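Local atomic coordinates of uncharacterized protein (Staphylococcus saprophyticus subsp. saprophyticus, PDB entry 3Q6A), a protein that is of unknown function but belongs to the AHA1 family, related to the C-terminal domain of activators of the Hsp90 ATPase. Residues D10-R13 / E14-F17; F20-P23 / E24-G27; W112-M115 / L116-K120; R61-D64 / N65-A69. All coordinates share one frame; numbering follows the deposited sequence.

Contact 1 of 4, residues D10-R13 / E14-F17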
ATOM      1  N   ASP D  10       7.418   9.637  -8.516  1.00 16.77           N
ATOM      2  CA  ASP D  10       7.770  10.525  -9.628  1.00 20.43           C
ATOM      3  C   ASP D  10       8.239  11.947  -9.316  1.00 21.19           C
ATOM      4  O   ASP D  10       7.707  12.928  -9.858  1.00 22.90           O
ATOM      5  CB  ASP D  10       6.601  10.582 -10.621  1.00 18.75           C
ATOM      6  CG  ASP D  10       6.237   9.215 -11.191  1.00 21.25           C
ATOM      7  OD1 ASP D  10       7.028   8.250 -11.075  1.00 22.60           O
ATOM      8  OD2 ASP D  10       5.143   9.100 -11.789  1.00 24.14           O
ATOM      9  N   VAL D  11       9.232  12.057  -8.434  1.00 24.72           N
ATOM     10  CA  VAL D  11       9.821  13.348  -8.072  1.00 28.11           C
ATOM     11  C   VAL D  11      11.308  13.096  -7.876  1.00 23.25           C
ATOM     12  O   VAL D  11      11.720  11.954  -7.747  1.00 19.89           O
ATOM     13  CB  VAL D  11       9.247  13.938  -6.759  1.00 31.51           C
ATOM     14  CG1 VAL D  11       7.776  14.261  -6.922  1.00 30.18           C
ATOM     15  CG2 VAL D  11       9.469  12.978  -5.616  1.00 23.68           C
ATOM     16  N   PRO D  12      12.134  14.161  -7.881  1.00 23.83           N
ATOM     17  CA  PRO D  12      13.578  13.983  -7.699  1.00 26.16           C
ATOM     18  C   PRO D  12      13.925  13.367  -6.343  1.00 22.07           C
ATOM     19  O   PRO D  12      13.235  13.589  -5.352  1.00 22.63           O
ATOM     20  CB  PRO D  12      14.133  15.404  -7.845  1.00 24.52           C
ATOM     21  CG  PRO D  12      13.147  16.055  -8.767  1.00 25.99           C
ATOM     22  CD  PRO D  12      11.819  15.561  -8.197  1.00 22.75           C
ATOM     23  N   ARG D  13      15.015  12.604  -6.336  1.00 25.88           N
ATOM     24  CA  ARG D  13      15.519  11.901  -5.164  1.00 30.74           C
ATOM     25  C   ARG D  13      15.682  12.790  -3.936  1.00 33.83           C
ATOM     26  O   ARG D  13      15.361  12.368  -2.821  1.00 30.86           O
ATOM     27  CB  ARG D  13      16.852  11.237  -5.520  1.00 39.96           C
ATOM     28  CG  ARG D  13      17.346  10.245  -4.503  1.00 41.85           C
ATOM     29  CD  ARG D  13      18.604   9.565  -4.986  1.00 47.01           C
ATOM     30  NE  ARG D  13      19.679  10.522  -5.215  1.00 46.21           N
ATOM     31  CZ  ARG D  13      20.960  10.185  -5.339  1.00 53.41           C
ATOM     32  NH1 ARG D  13      21.324   8.910  -5.254  1.00 51.92           N
ATOM     33  NH2 ARG D  13      21.872  11.120  -5.552  1.00 48.42           N
ATOM     34  N   GLU D  14      16.174  14.012  -4.138  1.00 26.78           N
ATOM     35  CA  GLU D  14      16.365  14.945  -3.034  1.00 32.11           C
ATOM     36  C   GLU D  14      15.041  15.225  -2.350  1.00 31.19           C
ATOM     37  O   GLU D  14      14.956  15.259  -1.122  1.00 33.41           O
ATOM     38  CB  GLU D  14      16.950  16.283  -3.519  1.00 34.86           C
ATOM     39  CG  GLU D  14      18.349  16.223  -4.115  1.00 44.61           C
ATOM     40  CD  GLU D  14      18.385  15.543  -5.468  1.00 49.91           C
ATOM     41  OE1 GLU D  14      17.332  15.545  -6.153  1.00 34.62           O
ATOM     42  OE2 GLU D  14      19.464  15.023  -5.846  1.00 38.56           O
ATOM     43  N   THR D  15      13.998  15.420  -3.150  1.00 27.97           N
ATOM     44  CA  THR D  15      12.680  15.722  -2.621  1.00 27.35           C
ATOM     45  C   THR D  15      12.104  14.580  -1.787  1.00 20.51           C
ATOM     46  O   THR D  15      11.448  14.820  -0.778  1.00 34.38           O
ATOM     47  CB  THR D  15      11.685  16.042  -3.748  1.00 33.99           C
ATOM     48  OG1 THR D  15      12.148  17.181  -4.483  1.00 35.40           O
ATOM     49  CG2 THR D  15      10.308  16.351  -3.165  1.00 33.50           C
ATOM     50  N   VAL D  16      12.343  13.349  -2.216  1.00 22.74           N
ATOM     51  CA  VAL D  16      11.840  12.193  -1.478  1.00 24.47           C
ATOM     52  C   VAL D  16      12.625  12.067  -0.166  1.00 28.26           C
ATOM     53  O   VAL D  16      12.048  11.829   0.891  1.00 29.42           O
ATOM     54  CB  VAL D  16      11.997  10.891  -2.293  1.00 19.66           C
ATOM     55  CG1 VAL D  16      11.469   9.703  -1.479  1.00 25.57           C
ATOM     56  CG2 VAL D  16      11.226  11.004  -3.620  1.00 18.19           C
ATOM     57  N   PHE D  17      13.944  12.234  -0.242  1.00 32.03           N
ATOM     58  CA  PHE D  17      14.804  12.152   0.938  1.00 22.84           C
ATOM     59  C   PHE D  17      14.328  13.173   1.962  1.00 29.73           C
ATOM     60  O   PHE D  17      14.148  12.852   3.138  1.00 24.62           O
ATOM     61  CB  PHE D  17      16.263  12.440   0.550  1.00 29.22           C
ATOM     62  CG  PHE D  17      17.215  12.501   1.729  1.00 27.11           C
ATOM     63  CD1 PHE D  17      17.777  11.338   2.255  1.00 33.17           C
ATOM     64  CD2 PHE D  17      17.537  13.724   2.309  1.00 29.43           C
ATOM     65  CE1 PHE D  17      18.653  11.397   3.351  1.00 34.21           C
ATOM     66  CE2 PHE D  17      18.406  13.796   3.402  1.00 29.52           C
ATOM     67  CZ  PHE D  17      18.964  12.629   3.920  1.00 34.22           C
TER

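Contact 2 of 4, residues F20-P23 / E24-G27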
ATOM      1  N   PHE D  20      11.300  12.534   4.353  1.00 23.30           N
ATOM      2  CA  PHE D  20      11.501  11.772   5.590  1.00 20.93           C
ATOM      3  C   PHE D  20      12.192  12.584   6.691  1.00 30.71           C
ATOM      4  O   PHE D  20      11.674  12.698   7.803  1.00 27.59           O
ATOM      5  CB  PHE D  20      12.353  10.511   5.350  1.00 17.18           C
ATOM      6  CG  PHE D  20      11.645   9.391   4.598  1.00 26.50           C
ATOM      7  CD1 PHE D  20      11.613   9.364   3.198  1.00 20.04           C
ATOM      8  CD2 PHE D  20      11.056   8.336   5.300  1.00 19.79           C
ATOM      9  CE1 PHE D  20      11.004   8.297   2.508  1.00 25.90           C
ATOM     10  CE2 PHE D  20      10.447   7.261   4.630  1.00 23.42           C
ATOM     11  CZ  PHE D  20      10.421   7.242   3.226  1.00 20.15           C
ATOM     12  N   VAL D  21      13.361  13.149   6.379  1.00 32.47           N
ATOM     13  CA  VAL D  21      14.138  13.889   7.376  1.00 25.52           C
ATOM     14  C   VAL D  21      13.610  15.245   7.840  1.00 33.78           C
ATOM     15  O   VAL D  21      13.948  15.695   8.937  1.00 42.66           O
ATOM     16  CB  VAL D  21      15.614  14.089   6.916  1.00 26.65           C
ATOM     17  CG1 VAL D  21      16.241  12.752   6.532  1.00 27.20           C
ATOM     18  CG2 VAL D  21      15.679  15.069   5.749  1.00 29.04           C
ATOM     19  N   ASP D  22      12.796  15.903   7.024  1.00 32.41           N
ATOM     20  CA  ASP D  22      12.265  17.212   7.394  1.00 30.43           C
ATOM     21  C   ASP D  22      11.072  17.099   8.338  1.00 34.79           C
ATOM     22  O   ASP D  22       9.993  16.663   7.940  1.00 30.78           O
ATOM     23  CB  ASP D  22      11.850  17.983   6.147  1.00 40.09           C
ATOM     24  CG  ASP D  22      11.514  19.433   6.442  1.00 38.11           C
ATOM     25  OD1 ASP D  22      10.842  19.709   7.462  1.00 40.71           O
ATOM     26  OD2 ASP D  22      11.915  20.297   5.640  1.00 40.92           O
ATOM     27  N   PRO D  23      11.246  17.516   9.602  1.00 38.15           N
ATOM     28  CA  PRO D  23      10.178  17.456  10.603  1.00 38.65           C
ATOM     29  C   PRO D  23       8.826  17.971  10.119  1.00 34.78           C
ATOM     30  O   PRO D  23       7.783  17.530  10.597  1.00 38.78           O
ATOM     31  CB  PRO D  23      10.734  18.305  11.745  1.00 37.96           C
ATOM     32  CG  PRO D  23      12.202  18.044  11.648  1.00 42.27           C
ATOM     33  CD  PRO D  23      12.437  18.181  10.162  1.00 40.94           C
ATOM     34  N   GLU D  24       8.843  18.899   9.169  1.00 41.23           N
ATOM     35  CA  GLU D  24       7.601  19.468   8.649  1.00 37.44           C
ATOM     36  C   GLU D  24       6.969  18.634   7.536  1.00 33.27           C
ATOM     37  O   GLU D  24       5.790  18.801   7.237  1.00 38.58           O
ATOM     38  CB  GLU D  24       7.844  20.879   8.098  1.00 47.35           C
ATOM     39  CG  GLU D  24       8.763  21.755   8.941  1.00 57.18           C
ATOM     40  CD  GLU D  24       8.795  23.198   8.458  1.00 55.32           C
ATOM     41  OE1 GLU D  24       9.016  23.423   7.247  1.00 57.21           O
ATOM     42  OE2 GLU D  24       8.596  24.108   9.290  1.00 58.25           O
ATOM     43  N   LYS D  25       7.751  17.743   6.928  1.00 28.38           N
ATOM     44  CA  LYS D  25       7.255  16.932   5.810  1.00 30.68           C
ATOM     45  C   LYS D  25       6.738  15.537   6.170  1.00 31.84           C
ATOM     46  O   LYS D  25       5.759  15.057   5.585  1.00 33.80           O
ATOM     47  CB  LYS D  25       8.355  16.787   4.742  1.00 29.67           C
ATOM     48  CG  LYS D  25       8.872  18.104   4.145  1.00 36.17           C
ATOM     49  CD  LYS D  25       9.939  17.819   3.093  1.00 42.92           C
ATOM     50  CE  LYS D  25      10.581  19.087   2.545  1.00 46.16           C
ATOM     51  NZ  LYS D  25       9.624  19.954   1.815  1.00 44.93           N
ATOM     52  N   ILE D  26       7.388  14.893   7.133  1.00 34.93           N
ATOM     53  CA  ILE D  26       7.016  13.533   7.523  1.00 26.57           C
ATOM     54  C   ILE D  26       5.534  13.323   7.843  1.00 30.38           C
ATOM     55  O   ILE D  26       4.979  12.250   7.569  1.00 33.14           O
ATOM     56  CB  ILE D  26       7.877  13.050   8.720  1.00 26.62           C
ATOM     57  CG1 ILE D  26       7.760  11.536   8.857  1.00 25.99           C
ATOM     58  CG2 ILE D  26       7.424  13.750  10.005  1.00 22.52           C
ATOM     59  CD1 ILE D  26       9.028  10.853   9.330  1.00 32.97           C
ATOM     60  N   GLY D  27       4.896  14.347   8.400  1.00 27.95           N
ATOM     61  CA  GLY D  27       3.491  14.249   8.765  1.00 28.37           C
ATOM     62  C   GLY D  27       2.525  13.992   7.623  1.00 32.36           C
ATOM     63  O   GLY D  27       1.379  13.597   7.838  1.00 32.63           O
TER
HETATM   64  O   HOH W   1       4.765  16.985   9.770  1.00 40.38           O

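Contact 3 of 4, residues W112-M115 / L116-K120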
ATOM      1  N   TRP D 112       4.913  -1.401   5.488  1.00 13.66           N
ATOM      2  CA  TRP D 112       5.881  -0.790   4.580  1.00 15.31           C
ATOM      3  C   TRP D 112       5.230  -0.399   3.274  1.00 13.75           C
ATOM      4  O   TRP D 112       5.458   0.702   2.780  1.00 12.95           O
ATOM      5  CB  TRP D 112       7.042  -1.747   4.308  1.00 15.42           C
ATOM      6  CG  TRP D 112       7.975  -1.887   5.476  1.00 22.86           C
ATOM      7  CD1 TRP D 112       8.171  -3.003   6.246  1.00 23.79           C
ATOM      8  CD2 TRP D 112       8.801  -0.857   6.038  1.00 19.20           C
ATOM      9  NE1 TRP D 112       9.067  -2.728   7.260  1.00 23.38           N
ATOM     10  CE2 TRP D 112       9.467  -1.418   7.154  1.00 28.56           C
ATOM     11  CE3 TRP D 112       9.042   0.489   5.707  1.00 14.32           C
ATOM     12  CZ2 TRP D 112      10.358  -0.679   7.939  1.00 24.72           C
ATOM     13  CZ3 TRP D 112       9.927   1.221   6.492  1.00 19.00           C
ATOM     14  CH2 TRP D 112      10.574   0.634   7.594  1.00 27.19           C
ATOM     15  N   VAL D 113       4.394  -1.283   2.728  1.00 13.04           N
ATOM     16  CA  VAL D 113       3.729  -0.965   1.465  1.00 11.48           C
ATOM     17  C   VAL D 113       2.790   0.212   1.633  1.00 12.51           C
ATOM     18  O   VAL D 113       2.757   1.101   0.803  1.00 16.59           O
ATOM     19  CB  VAL D 113       2.922  -2.156   0.928  1.00 14.44           C
ATOM     20  CG1 VAL D 113       2.218  -1.759  -0.373  1.00 13.05           C
ATOM     21  CG2 VAL D 113       3.864  -3.345   0.686  1.00 14.59           C
ATOM     22  N   TYR D 114       2.010   0.206   2.709  1.00 13.75           N
ATOM     23  CA  TYR D 114       1.093   1.314   2.945  1.00 19.22           C
ATOM     24  C   TYR D 114       1.851   2.647   3.120  1.00 13.09           C
ATOM     25  O   TYR D 114       1.507   3.647   2.501  1.00 18.20           O
ATOM     26  CB  TYR D 114       0.244   1.038   4.189  1.00 14.74           C
ATOM     27  CG  TYR D 114      -0.811   2.084   4.410  1.00 12.58           C
ATOM     28  CD1 TYR D 114      -1.780   2.338   3.441  1.00 11.52           C
ATOM     29  CD2 TYR D 114      -0.829   2.850   5.577  1.00 19.14           C
ATOM     30  CE1 TYR D 114      -2.748   3.341   3.628  1.00 24.04           C
ATOM     31  CE2 TYR D 114      -1.794   3.854   5.771  1.00 17.83           C
ATOM     32  CZ  TYR D 114      -2.744   4.091   4.795  1.00 20.07           C
ATOM     33  OH  TYR D 114      -3.706   5.064   4.995  1.00 25.33           O
HETATM   34  N   MSE D 115       2.871   2.670   3.976  1.00 14.05           N
HETATM   35  CA  MSE D 115       3.610   3.920   4.177  1.00 15.67           C
HETATM   36  C   MSE D 115       4.169   4.471   2.860  1.00 14.53           C
HETATM   37  O   MSE D 115       4.085   5.674   2.602  1.00 19.30           O
HETATM   38  CB  MSE D 115       4.761   3.726   5.184  1.00 18.84           C
HETATM   39  CG  MSE D 115       5.606   5.012   5.488  1.00 17.01           C
HETATM   40 SE   MSE D 115       6.955   5.400   4.297  1.00  9.94          SE
HETATM   41  CE  MSE D 115       8.119   4.203   4.782  1.00 19.02           C
ATOM     42  N   LEU D 116       4.718   3.594   2.031  1.00 16.36           N
ATOM     43  CA  LEU D 116       5.314   4.011   0.757  1.00 16.01           C
ATOM     44  C   LEU D 116       4.229   4.488  -0.205  1.00 19.13           C
ATOM     45  O   LEU D 116       4.478   5.349  -1.057  1.00 15.69           O
ATOM     46  CB  LEU D 116       6.150   2.853   0.156  1.00 12.94           C
ATOM     47  CG  LEU D 116       7.448   2.546   0.931  1.00 16.16           C
ATOM     48  CD1 LEU D 116       8.116   1.272   0.421  1.00 16.21           C
ATOM     49  CD2 LEU D 116       8.394   3.748   0.793  1.00 16.67           C
ATOM     50  N   SER D 117       3.017   3.938  -0.076  1.00 20.05           N
ATOM     51  CA  SER D 117       1.903   4.370  -0.927  1.00 16.52           C
ATOM     52  C   SER D 117       1.473   5.752  -0.487  1.00 21.19           C
ATOM     53  O   SER D 117       1.173   6.606  -1.312  1.00 19.40           O
ATOM     54  CB  SER D 117       0.707   3.404  -0.812  1.00 12.80           C
ATOM     55  OG  SER D 117       1.081   2.135  -1.304  1.00 15.21           O
ATOM     56  N   CYS D 118       1.430   5.972   0.822  1.00 15.86           N
ATOM     57  CA  CYS D 118       1.076   7.282   1.356  1.00 18.12           C
ATOM     58  C   CYS D 118       2.162   8.270   0.916  1.00 18.04           C
ATOM     59  O   CYS D 118       1.873   9.413   0.577  1.00 19.75           O
ATOM     60  CB  CYS D 118       1.028   7.240   2.878  1.00 21.00           C
ATOM     61  SG  CYS D 118      -0.335   6.262   3.537  1.00 20.82           S
ATOM     62  N   LEU D 119       3.411   7.819   0.947  1.00 14.40           N
ATOM     63  CA  LEU D 119       4.531   8.663   0.527  1.00 15.56           C
ATOM     64  C   LEU D 119       4.332   9.122  -0.924  1.00 21.83           C
ATOM     65  O   LEU D 119       4.396  10.321  -1.229  1.00 21.81           O
ATOM     66  CB  LEU D 119       5.838   7.888   0.646  1.00 16.94           C
ATOM     67  CG  LEU D 119       7.072   8.597   0.082  1.00 18.73           C
ATOM     68  CD1 LEU D 119       7.366   9.845   0.921  1.00 18.44           C
ATOM     69  CD2 LEU D 119       8.240   7.648   0.035  1.00 14.73           C
ATOM     70  N   LYS D 120       4.076   8.162  -1.804  1.00 21.65           N
ATOM     71  CA  LYS D 120       3.893   8.420  -3.233  1.00 19.21           C
ATOM     72  C   LYS D 120       2.778   9.429  -3.497  1.00 23.28           C
ATOM     73  O   LYS D 120       2.941  10.385  -4.285  1.00 20.05           O
ATOM     74  CB  LYS D 120       3.624   7.096  -3.954  1.00 15.91           C
ATOM     75  CG  LYS D 120       3.469   7.204  -5.479  1.00 14.02           C
ATOM     76  CD  LYS D 120       3.136   5.858  -6.104  1.00 19.22           C
ATOM     77  CE  LYS D 120       2.976   5.955  -7.631  1.00 15.42           C
ATOM     78  NZ  LYS D 120       4.278   6.261  -8.348  1.00 14.62           N
TER

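Contact 4 of 4, residues R61-D64 / N65-A69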
ATOM      1  N   ARG D  61      23.037   5.692  10.405  1.00 33.53           N
ATOM      2  CA  ARG D  61      23.824   6.141   9.259  1.00 35.02           C
ATOM      3  C   ARG D  61      22.937   6.934   8.326  1.00 38.12           C
ATOM      4  O   ARG D  61      21.777   6.581   8.120  1.00 35.58           O
ATOM      5  CB  ARG D  61      24.394   4.937   8.499  1.00 34.71           C
ATOM      6  CG  ARG D  61      25.120   3.948   9.383  1.00 47.30           C
ATOM      7  CD  ARG D  61      25.536   2.683   8.637  1.00 52.31           C
ATOM      8  NE  ARG D  61      26.489   2.943   7.560  1.00 59.87           N
ATOM      9  CZ  ARG D  61      26.147   3.268   6.315  1.00 56.99           C
ATOM     10  NH1 ARG D  61      24.869   3.371   5.981  1.00 59.75           N
ATOM     11  NH2 ARG D  61      27.088   3.483   5.404  1.00 59.37           N
ATOM     12  N   VAL D  62      23.488   8.007   7.767  1.00 39.08           N
ATOM     13  CA  VAL D  62      22.755   8.854   6.834  1.00 37.66           C
ATOM     14  C   VAL D  62      23.660   9.318   5.702  1.00 44.19           C
ATOM     15  O   VAL D  62      24.729   9.887   5.937  1.00 41.29           O
ATOM     16  CB  VAL D  62      22.169  10.101   7.524  1.00 31.70           C
ATOM     17  CG1 VAL D  62      21.711  11.107   6.485  1.00 38.35           C
ATOM     18  CG2 VAL D  62      20.999   9.707   8.390  1.00 42.19           C
ATOM     19  N   GLU D  63      23.228   9.032   4.478  1.00 39.17           N
ATOM     20  CA  GLU D  63      23.934   9.435   3.268  1.00 36.11           C
ATOM     21  C   GLU D  63      22.932  10.349   2.561  1.00 38.99           C
ATOM     22  O   GLU D  63      21.897   9.891   2.070  1.00 25.80           O
ATOM     23  CB  GLU D  63      24.266   8.204   2.422  1.00 33.57           C
ATOM     24  CG  GLU D  63      25.379   7.349   3.003  1.00 32.37           C
ATOM     25  CD  GLU D  63      25.529   6.012   2.299  1.00 45.90           C
ATOM     26  OE1 GLU D  63      25.462   5.975   1.052  1.00 45.61           O
ATOM     27  OE2 GLU D  63      25.721   4.992   2.993  1.00 46.45           O
ATOM     28  N   ASP D  64      23.224  11.647   2.553  1.00 38.28           N
ATOM     29  CA  ASP D  64      22.340  12.643   1.956  1.00 38.18           C
ATOM     30  C   ASP D  64      21.699  12.169   0.660  1.00 33.95           C
ATOM     31  O   ASP D  64      22.378  11.653  -0.225  1.00 31.63           O
ATOM     32  CB  ASP D  64      23.111  13.935   1.707  1.00 49.00           C
ATOM     33  CG  ASP D  64      23.780  14.449   2.958  1.00 51.44           C
ATOM     34  OD1 ASP D  64      23.055  14.749   3.933  1.00 58.36           O
ATOM     35  OD2 ASP D  64      25.026  14.545   2.968  1.00 55.38           O
ATOM     36  N   ASN D  65      20.379  12.315   0.596  1.00 33.44           N
ATOM     37  CA  ASN D  65      19.578  11.929  -0.564  1.00 35.16           C
ATOM     38  C   ASN D  65      19.838  10.508  -1.051  1.00 36.57           C
ATOM     39  O   ASN D  65      19.619  10.207  -2.227  1.00 38.39           O
ATOM     40  CB  ASN D  65      19.833  12.910  -1.711  1.00 29.81           C
ATOM     41  CG  ASN D  65      19.732  14.347  -1.271  1.00 28.39           C
ATOM     42  OD1 ASN D  65      18.698  14.789  -0.772  1.00 36.06           O
ATOM     43  ND2 ASN D  65      20.818  15.095  -1.452  1.00 36.45           N
ATOM     44  N   GLN D  66      20.282   9.621  -0.160  1.00 28.82           N
ATOM     45  CA  GLN D  66      20.573   8.267  -0.584  1.00 25.87           C
ATOM     46  C   GLN D  66      20.351   7.162   0.447  1.00 32.19           C
ATOM     47  O   GLN D  66      20.056   6.016   0.092  1.00 24.39           O
ATOM     48  CB  GLN D  66      22.008   8.205  -1.091  1.00 37.23           C
ATOM     49  CG  GLN D  66      22.463   6.823  -1.498  1.00 38.78           C
ATOM     50  CD  GLN D  66      23.758   6.864  -2.280  1.00 52.60           C
ATOM     51  OE1 GLN D  66      23.801   7.362  -3.407  1.00 50.26           O
ATOM     52  NE2 GLN D  66      24.826   6.347  -1.683  1.00 44.54           N
ATOM     53  N   LEU D  67      20.506   7.484   1.724  1.00 30.87           N
ATOM     54  CA  LEU D  67      20.316   6.454   2.725  1.00 32.48           C
ATOM     55  C   LEU D  67      20.074   6.964   4.126  1.00 30.69           C
ATOM     56  O   LEU D  67      20.647   7.968   4.557  1.00 27.13           O
ATOM     57  CB  LEU D  67      21.515   5.501   2.712  1.00 29.18           C
ATOM     58  CG  LEU D  67      21.596   4.406   3.776  1.00 37.67           C
ATOM     59  CD1 LEU D  67      22.493   3.293   3.274  1.00 23.73           C
ATOM     60  CD2 LEU D  67      22.135   4.980   5.079  1.00 41.49           C
ATOM     61  N   ILE D  68      19.195   6.250   4.825  1.00 27.28           N
ATOM     62  CA  ILE D  68      18.836   6.552   6.206  1.00 29.77           C
ATOM     63  C   ILE D  68      18.831   5.192   6.876  1.00 26.18           C
ATOM     64  O   ILE D  68      18.115   4.302   6.438  1.00 24.64           O
ATOM     65  CB  ILE D  68      17.418   7.131   6.322  1.00 30.91           C
ATOM     66  CG1 ILE D  68      17.302   8.417   5.510  1.00 27.06           C
ATOM     67  CG2 ILE D  68      17.077   7.378   7.796  1.00 30.58           C
ATOM     68  CD1 ILE D  68      15.897   9.009   5.510  1.00 26.91           C
ATOM     69  N   ALA D  69      19.634   5.013   7.923  1.00 26.84           N
ATOM     70  CA  ALA D  69      19.671   3.721   8.585  1.00 27.19           C
ATOM     71  C   ALA D  69      19.426   3.869  10.074  1.00 30.28           C
ATOM     72  O   ALA D  69      19.793   4.878  10.686  1.00 27.91           O
ATOM     73  CB  ALA D  69      21.003   3.039   8.335  1.00 28.98           C
TER

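Contact 1 of 4, residues D10-R13 / E14-F17
P12 meets V16 through the backbone at the start of helix 13-21, and the polar part of this local contact lies in such bonds. P12 sits at the N-cap position, and its O takes V16 N at 3.3 Å, with the donor in the carbonyl plane and an angle of 151° at the hydrogen. T15 N lies at 3.0 Å from the same P12 O, but that bond is weak because it is strongly bent. The next bond, F17 N to R13 O, is 2.9 Å long and nearly straight at 166°, the regular i to i+4 pattern of an alpha helix.

The apolar part is one tight pair. V11 CG2 stands 3.3 Å from V16 CG2, shorter than a usual carbon contact, and T15 CB is 4.2 Å from that same V11 CG2. Apart from this pair, P12 and T15 run side by side in the same direction in plain van der Waals contact, with CD of P12 4.1 Å from OG1 of T15.

The charged part is loose. A bend at chi2 of E14 (71°) folds its carboxylate back along the chain, placing E14 OE1 3.6 Å from P12 CB, while E14 OE2 stays 4.6 Å from R13 NE, too far apart to pair directly.

The contact is the turn that carries the chain from strand 3-9 into helix 13-21. V11 and V16 both rest on L123 of helix 102-125, V16 also packs on T88 and V90 of strand 87-94 and F81 of strand 75-84, and R13 reaches over to Q66 in a hairpin loop.

Contact 2 of 4, residues F20-P23 / E24-G27
D22 and E24 form an Asx turn just where helix 13-21 ends: E24 N donates to D22 OD1 at 2.8 Å. The carboxylate of D22 is used on its anti side, with the donor 18° out of its plane. With CG of D22 anti to the backbone N (chi1 -170°), it stands beside the carbonyl carbon and leans forward over the following turn, bringing OD1 to the amide of E24. The backbone of the same residue closes the turn a second time. D22 O accepts from K25 N at 2.7 Å, well above the carbonyl plane, and from I26 N at 3.3 Å, almost in line with the carbonyl bond, so one oxygen holds two successive amides while E24-G27 keep helical phi and psi.

K25 packs over D22 with its hydrocarbon part. Its chain runs extended as far as CE and bends only at the last torsion (chi4 -64°). CG and CD lie against D22 CB, CE comes 3.6 Å from D22 OD2, and the ammonium stays too far for a salt bridge. E24 lies against the other carboxylate oxygen: its CG is 3.3 Å from D22 OD1. The two carboxylate planes are roughly parallel, and E24 OE1 stands 4.1 Å from D22 OD1, a pair of like charges.

On the buried side, F20 sends its ring to F29, edge-to-face, and to F81, and I26 packs on F31 and W38. A water donates to P23 O at 3.2 Å and makes weaker bonds to E24 O and G27 N. I26 folds back over the helix end, where its CD1 lies 3.6 Å from F20 O.

Contact 3 of 4, residues W112-M115 / L116-K120
V113 O is gripped twice by S117, by the backbone N at 3.0 Å and by OG at 2.9 Å, and the two donors reach it from opposite faces of its carbonyl plane. The hydroxyl gets there because OG of S117 is anti to its own carbonyl carbon (chi1 -64°) and so leans back toward the preceding turn. Regular helical bonds run on both sides, L116 N to W112 O at 3.1 Å and L119 N to M115 O at 2.8 Å.

One residue further on, C118 SG sits over a face of the Y114 ring, 3.6 Å from its centroid and 19° off the normal. It is shifted toward the rim, so that CZ of Y114 is the ring carbon nearest the sulfur, at 3.5 Å. The phenol hydroxyl is held by R130 O. Selenomethionine M115 bends at chi2 and chi3, which brings its CE 4.0 Å from L116 CD2, and it packs on F20 and F29.

V113 and S117 meet the same residues of the second subunit, so this flank of helix 102-125 belongs to the dimer interface. With the serine hydroxyl donating to V113 O within its own helix, the flank probably meets the second subunit mainly by packing.

Contact 4 of 4, residues R61-D64 / N65-A69
E63 and the pair Q66 and L67 make the tight end of this hairpin. E63 O takes Q66 N and L67 N, each at 2.8 Å, the latter in the carbonyl plane on a lone pair, and E63 N returns a bond of the same length to L67 O. The side chains add a further link, Q66 NE2 to E63 OE1 at 2.8 Å, with amide and carboxylate planes 72° apart.

Toward R61 and A69 the ladder is looser: A69 N to R61 O is short at 2.7 Å, but R61 N to A69 O is weak at 3.4 Å. R61 and D64 are the residues exposed to solvent. On the face that carries R61, a bend at chi3 (63°) curls its chain over its own strand, where NH2 forms a salt bridge of 3.2 Å with E63 OE2. L67 CD2 lies at the edge of that guanidinium, 3.3 Å from R61 NH1.

V62 and I68 point to the other face, where I68 is buried against F17, W38 and F81. Two successive residues, Q66 and L67, facing the single E63 form a classic beta bulge, here closing an antiparallel hairpin (strand axes at 174°) in the curved sheet of a Bet v 1-like fold.

Overall arrangement
Along the chain the order is contact 1, contact 2, contact 4, contact 3. Contacts 1 and 2 mark the start and end of helix 13-21, with centres 13 Å apart. Contact 4 is a hairpin of the antiparallel sheet, and contact 3 lies on the long helix 102-125. The short helix lies between these two: F20 packs on I68 of the hairpin and on L119 and M115 of the long helix, while V16 also touches L119 and R13 meets N65. Contacts 3 and 4 do not touch, their centres being 19 Å apart on opposite sides of the chain's centre. A sheet and a long helix with the short helix packed between them fit the helix-grip architecture of the Bet v 1-like clan.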